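Local coordinates for 4-oxalocrotonate tautomerase (Staphylococcus aureus, PDB 2X4K), which belongs to the tautomerase enzyme family of the MIF clan, small beta-alpha-beta chains, six of which make up the assembly in this crystal, at residues 24-27 / 28-32; 34-38 / 39-43. One frame throughout, in Å; residues are numbered along the deposited sequence. Where two conformers were deposited one is given.

Contact 1: 24-27 / 28-32; sequences SEVT and DAVEK. With ZN (zinc ion), chain F; ACT (acetate ion), chain G.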
loop_
_atom_site.group_PDB
_atom_site.type_symbol
_atom_site.label_atom_id
_atom_site.label_comp_id
_atom_site.label_asym_id
_atom_site.label_seq_id
_atom_site.Cartn_x
_atom_site.Cartn_y
_atom_site.Cartn_z
ATOM N N SER A 24 3.746 -18.017 -7.927
ATOM C CA SER A 24 3.627 -19.363 -7.376
ATOM C C SER A 24 4.533 -19.587 -6.170
ATOM O O SER A 24 4.091 -20.113 -5.150
ATOM C CB SER A 24 3.924 -20.407 -8.453
ATOM O OG SER A 24 3.639 -21.714 -7.987
ATOM N N GLU A 25 5.795 -19.185 -6.284
ATOM C CA GLU A 25 6.781 -19.440 -5.226
ATOM C C GLU A 25 6.538 -18.566 -3.998
ATOM O O GLU A 25 6.735 -19.026 -2.873
ATOM C CB GLU A 25 8.199 -19.254 -5.746
ATOM C CG GLU A 25 8.566 -20.233 -6.865
ATOM C CD GLU A 25 9.380 -21.441 -6.430
ATOM O OE1 GLU A 25 9.620 -21.635 -5.219
ATOM O OE2 GLU A 25 9.800 -22.203 -7.327
ATOM N N VAL A 26 6.127 -17.309 -4.179
ATOM C CA VAL A 26 5.778 -16.463 -3.040
ATOM C C VAL A 26 4.573 -17.063 -2.309
ATOM O O VAL A 26 4.506 -17.055 -1.077
ATOM C CB VAL A 26 5.502 -15.009 -3.477
ATOM C CG1 VAL A 26 4.750 -14.246 -2.391
ATOM C CG2 VAL A 26 6.811 -14.302 -3.835
ATOM N N THR A 27 3.616 -17.579 -3.072
ATOM C CA THR A 27 2.452 -18.232 -2.468
ATOM C C THR A 27 2.883 -19.453 -1.658
ATOM O O THR A 27 2.445 -19.620 -0.525
ATOM C CB THR A 27 1.415 -18.588 -3.543
ATOM O OG1 THR A 27 0.963 -17.383 -4.160
ATOM C CG2 THR A 27 0.212 -19.292 -2.955
ATOM N N ASP A 28 3.771 -20.272 -2.219
ATOM C CA ASP A 28 4.319 -21.422 -1.500
ATOM C C ASP A 28 4.940 -20.981 -0.181
ATOM O O ASP A 28 4.748 -21.626 0.850
ATOM C CB ASP A 28 5.450 -22.110 -2.290
ATOM C CG ASP A 28 4.997 -22.828 -3.554
ATOM O OD1 ASP A 28 3.788 -23.036 -3.776
ATOM O OD2 ASP A 28 5.906 -23.213 -4.334
ATOM N N ALA A 29 5.735 -19.918 -0.232
ATOM C CA ALA A 29 6.439 -19.413 0.941
ATOM C C ALA A 29 5.484 -18.978 2.041
ATOM O O ALA A 29 5.688 -19.292 3.214
ATOM C CB ALA A 29 7.344 -18.248 0.553
ATOM N N VAL A 30 4.453 -18.226 1.670
ATOM C CA VAL A 30 3.463 -17.763 2.640
ATOM C C VAL A 30 2.731 -18.966 3.238
ATOM O O VAL A 30 2.569 -19.076 4.455
ATOM C CB VAL A 30 2.472 -16.785 1.988
ATOM C CG1 VAL A 30 1.320 -16.467 2.942
ATOM C CG2 VAL A 30 3.199 -15.507 1.568
ATOM N N GLU A 31 2.312 -19.879 2.374
ATOM C CA GLU A 31 1.554 -21.044 2.815
ATOM C C GLU A 31 2.336 -21.882 3.820
ATOM O O GLU A 31 1.815 -22.253 4.869
ATOM C CB GLU A 31 1.197 -21.903 1.613
ATOM C CG GLU A 31 0.324 -23.091 1.961
ATOM C CD GLU A 31 0.086 -24.010 0.788
ATOM O OE1 GLU A 31 0.242 -23.594 -0.377
ATOM O OE2 GLU A 31 -0.266 -25.178 1.044
ATOM N N LYS A 32 3.586 -22.201 3.500
ATOM C CA LYS A 32 4.318 -23.139 4.334
ATOM C C LYS A 32 4.741 -22.528 5.661
ATOM O O LYS A 32 4.855 -23.244 6.642
ATOM C CB LYS A 32 5.498 -23.745 3.588
ATOM C CG LYS A 32 6.657 -22.850 3.345
ATOM C CD LYS A 32 7.656 -23.588 2.492
ATOM C CE LYS A 32 8.930 -22.817 2.309
ATOM N NZ LYS A 32 9.841 -23.536 1.378
HETATM ZN ZN ZN F . -0.459 -26.430 -0.393
HETATM C C ACT G . 12.632 -22.879 -0.421
HETATM O O ACT G . 13.242 -21.777 -0.433
HETATM O OXT ACT G . 12.475 -23.425 0.697
HETATM C CH3 ACT G . 12.115 -23.505 -1.679
HETATM O O HOH W 1 5.656 -23.092 -7.037
HETATM O O HOH W 2 8.477 -23.078 -3.337
#
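D28 and E25 both swing CG anti to their own carbonyl carbon (chi1 -69° in D28), and E25 then bends at chi2 (-99°), which brings the two carboxylates near each other on one side of helix 16-34. OE1 of E25 stops 4.1 Å from OD2 of D28, with the carboxylate planes turned 62° apart. A water lies within hydrogen-bonding reach of both acids, 2.6 Å from E25 OE1, though it has more acceptors around it than protons. A second water donates to D28 OD2 at 2.7 Å and also hydrogen-bonds S24 OG, tying the serine to the aspartate one turn on. Beneath them runs ordinary i to i+4 helix bonding, such as D28 N to S24 O at 3.0 Å. Round the helix, V26 and V30 both pack on V6 of strand 5-11, the inner face of the beta-alpha-beta unit. E31, extended beyond CG, reaches a zinc ion with OE2 at 1.9 Å. The acids have cationic partners too: R38 bridges D28 and E31, and K32 of a second subunit pairs with E25. Two like charges this close should repel, yet these waters and cations would be expected to offset much of that repulsion.

Contact 2: 34-38 / 39-43; sequences TGANR and QAIHV. With ZN (zinc ion), chain E.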
loop_
_atom_site.group_PDB
_atom_site.type_symbol
_atom_site.label_atom_id
_atom_site.label_comp_id
_atom_site.label_asym_id
_atom_site.label_seq_id
_atom_site.Cartn_x
_atom_site.Cartn_y
_atom_site.Cartn_z
ATOM N N THR A 34 3.187 -19.901 7.362
ATOM C CA THR A 34 2.076 -19.411 8.173
ATOM C C THR A 34 0.957 -20.424 8.389
ATOM O O THR A 34 0.178 -20.277 9.320
ATOM C CB THR A 34 1.434 -18.159 7.559
ATOM O OG1 THR A 34 0.753 -18.515 6.349
ATOM C CG2 THR A 34 2.473 -17.087 7.283
ATOM N N GLY A 35 0.861 -21.433 7.529
ATOM C CA GLY A 35 -0.248 -22.372 7.581
ATOM C C GLY A 35 -1.526 -21.838 6.957
ATOM O O GLY A 35 -2.574 -22.459 7.096
ATOM N N ALA A 36 -1.453 -20.703 6.259
ATOM C CA ALA A 36 -2.622 -20.167 5.565
ATOM C C ALA A 36 -3.092 -21.136 4.493
ATOM O O ALA A 36 -2.280 -21.785 3.830
ATOM C CB ALA A 36 -2.306 -18.825 4.934
ATOM N N ASN A 37 -4.410 -21.224 4.330
ATOM C CA ASN A 37 -5.002 -21.954 3.217
ATOM C C ASN A 37 -4.553 -21.332 1.907
ATOM O O ASN A 37 -4.642 -20.119 1.745
ATOM C CB ASN A 37 -6.525 -21.879 3.281
ATOM C CG ASN A 37 -7.099 -22.556 4.501
ATOM O OD1 ASN A 37 -6.496 -23.467 5.065
ATOM N ND2 ASN A 37 -8.280 -22.115 4.915
ATOM N N ARG A 38 -4.101 -22.157 0.968
ATOM C CA ARG A 38 -3.569 -21.637 -0.279
ATOM C C ARG A 38 -4.590 -20.785 -1.038
ATOM O O ARG A 38 -4.232 -19.789 -1.646
ATOM C CB ARG A 38 -3.062 -22.764 -1.169
ATOM C CG ARG A 38 -2.136 -22.272 -2.255
ATOM C CD ARG A 38 -1.629 -23.379 -3.134
ATOM N NE ARG A 38 -0.762 -22.855 -4.186
ATOM C CZ ARG A 38 0.548 -22.638 -4.061
ATOM N NH1 ARG A 38 1.179 -22.891 -2.927
ATOM N NH2 ARG A 38 1.241 -22.148 -5.079
ATOM N N GLN A 39 -5.862 -21.173 -0.981
ATOM C CA GLN A 39 -6.922 -20.460 -1.701
ATOM C C GLN A 39 -7.183 -19.047 -1.158
ATOM O O GLN A 39 -7.881 -18.254 -1.792
ATOM C CB GLN A 39 -8.227 -21.269 -1.689
ATOM C CG GLN A 39 -8.859 -21.492 -0.310
ATOM C CD GLN A 39 -8.469 -22.819 0.329
ATOM O OE1 GLN A 39 -7.318 -23.256 0.243
ATOM N NE2 GLN A 39 -9.430 -23.461 0.988
ATOM N N ALA A 40 -6.644 -18.754 0.020
ATOM C CA ALA A 40 -6.808 -17.448 0.644
ATOM C C ALA A 40 -5.590 -16.548 0.442
ATOM O O ALA A 40 -5.561 -15.441 0.985
ATOM C CB ALA A 40 -7.063 -17.631 2.131
ATOM N N ILE A 41 -4.598 -17.005 -0.331
ATOM C CA ILE A 41 -3.353 -16.252 -0.503
ATOM C C ILE A 41 -3.387 -15.543 -1.851
ATOM O O ILE A 41 -3.518 -16.183 -2.893
ATOM C CB ILE A 41 -2.110 -17.158 -0.428
ATOM C CG1 ILE A 41 -2.048 -17.863 0.930
ATOM C CG2 ILE A 41 -0.839 -16.329 -0.659
ATOM C CD1 ILE A 41 -0.992 -18.962 1.012
ATOM N N HIS A 42 -3.243 -14.222 -1.808
ATOM C CA HIS A 42 -3.358 -13.357 -2.972
ATOM C C HIS A 42 -2.044 -12.638 -3.200
ATOM O O HIS A 42 -1.424 -12.184 -2.241
ATOM C CB HIS A 42 -4.455 -12.329 -2.723
ATOM C CG HIS A 42 -5.739 -12.942 -2.280
ATOM N ND1 HIS A 42 -5.947 -13.377 -0.991
ATOM C CD2 HIS A 42 -6.875 -13.217 -2.958
ATOM C CE1 HIS A 42 -7.164 -13.878 -0.889
ATOM N NE2 HIS A 42 -7.747 -13.798 -2.069
ATOM N N VAL A 43 -1.634 -12.511 -4.458
ATOM C CA VAL A 43 -0.395 -11.829 -4.795
ATOM C C VAL A 43 -0.647 -10.808 -5.891
ATOM O O VAL A 43 -1.280 -11.115 -6.901
ATOM C CB VAL A 43 0.704 -12.811 -5.242
ATOM C CG1 VAL A 43 1.999 -12.065 -5.586
ATOM C CG2 VAL A 43 0.946 -13.856 -4.173
HETATM ZN ZN ZN E . -9.714 -14.109 -2.451
HETATM O O HOH W 3 -9.948 -14.370 -4.808
#
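Two i to i+3 backbone bonds, A40 N to N37 O at 3.0 Å and I41 N to R38 O at 3.1 Å, wind the chain into a short 3-10 turn, with each donor well above the plane of its carbonyl. The turn sits in the connection of the beta-alpha-beta unit, where helix 16-34 hands over to strand 42-48. Just before it, G35 leaves the helix with positive phi, and T34 closes an ST turn by taking the N-H of A36 on its OG1 at 3.1 Å. On the buried side, A36 CB meets I41 CG1 at 4.1 Å, with CD1 just as near. The CG1 branch of I41 also lies 3.5 Å from N37 O, the carbonyl that holds A40. On the outer side Q39 folds back: its chi1 of 64° sets CG between N and carbonyl carbon, the chain bends at chi2, and OE1 comes to rest 3.4 Å from N37 CB, a van der Waals touch of the amide oxygen on a methylene. R38 instead runs out straight from CG to NE and turns back to the acids of helix 16-34, while NE hydrogen-bonds A56 O of a third subunit. Past the turn, H42 and V43 enter an antiparallel ladder with a strand of that same subunit, so the sheet continues across the interface. The H42 ring is held at both nitrogens, ND1 by P4 O and NE2 by a zinc ion, which is also bound by D62 of a second subunit and H42 of a fourth. NE2 of H42 lies 2.0 Å from that zinc, and a water 2.4 Å from the metal takes a further position, in the plane of the H42 ring.

How the contacts relate
Contact 1 lies within helix 16-34, and contact 2 follows it along the chain, through the connection into strand 42-48. Both are partly buried: contact 1 pairs a valine face against the sheet with a hydrated acidic side, while contact 2 joins buried A36 and I41, with exposed N37 and Q39 at the turn. Their centres are 8 Å apart, and R38 joins them: its NH1 makes salt bridges to D28 OD1 at 2.7 Å and to E31 OE1 at 2.8 Å. Regular i to i+4 bonds and charge dominate the helix; i to i+3 bonds shape the turn, with a single apolar pair alongside. Each contact has a ligand to a different zinc ion.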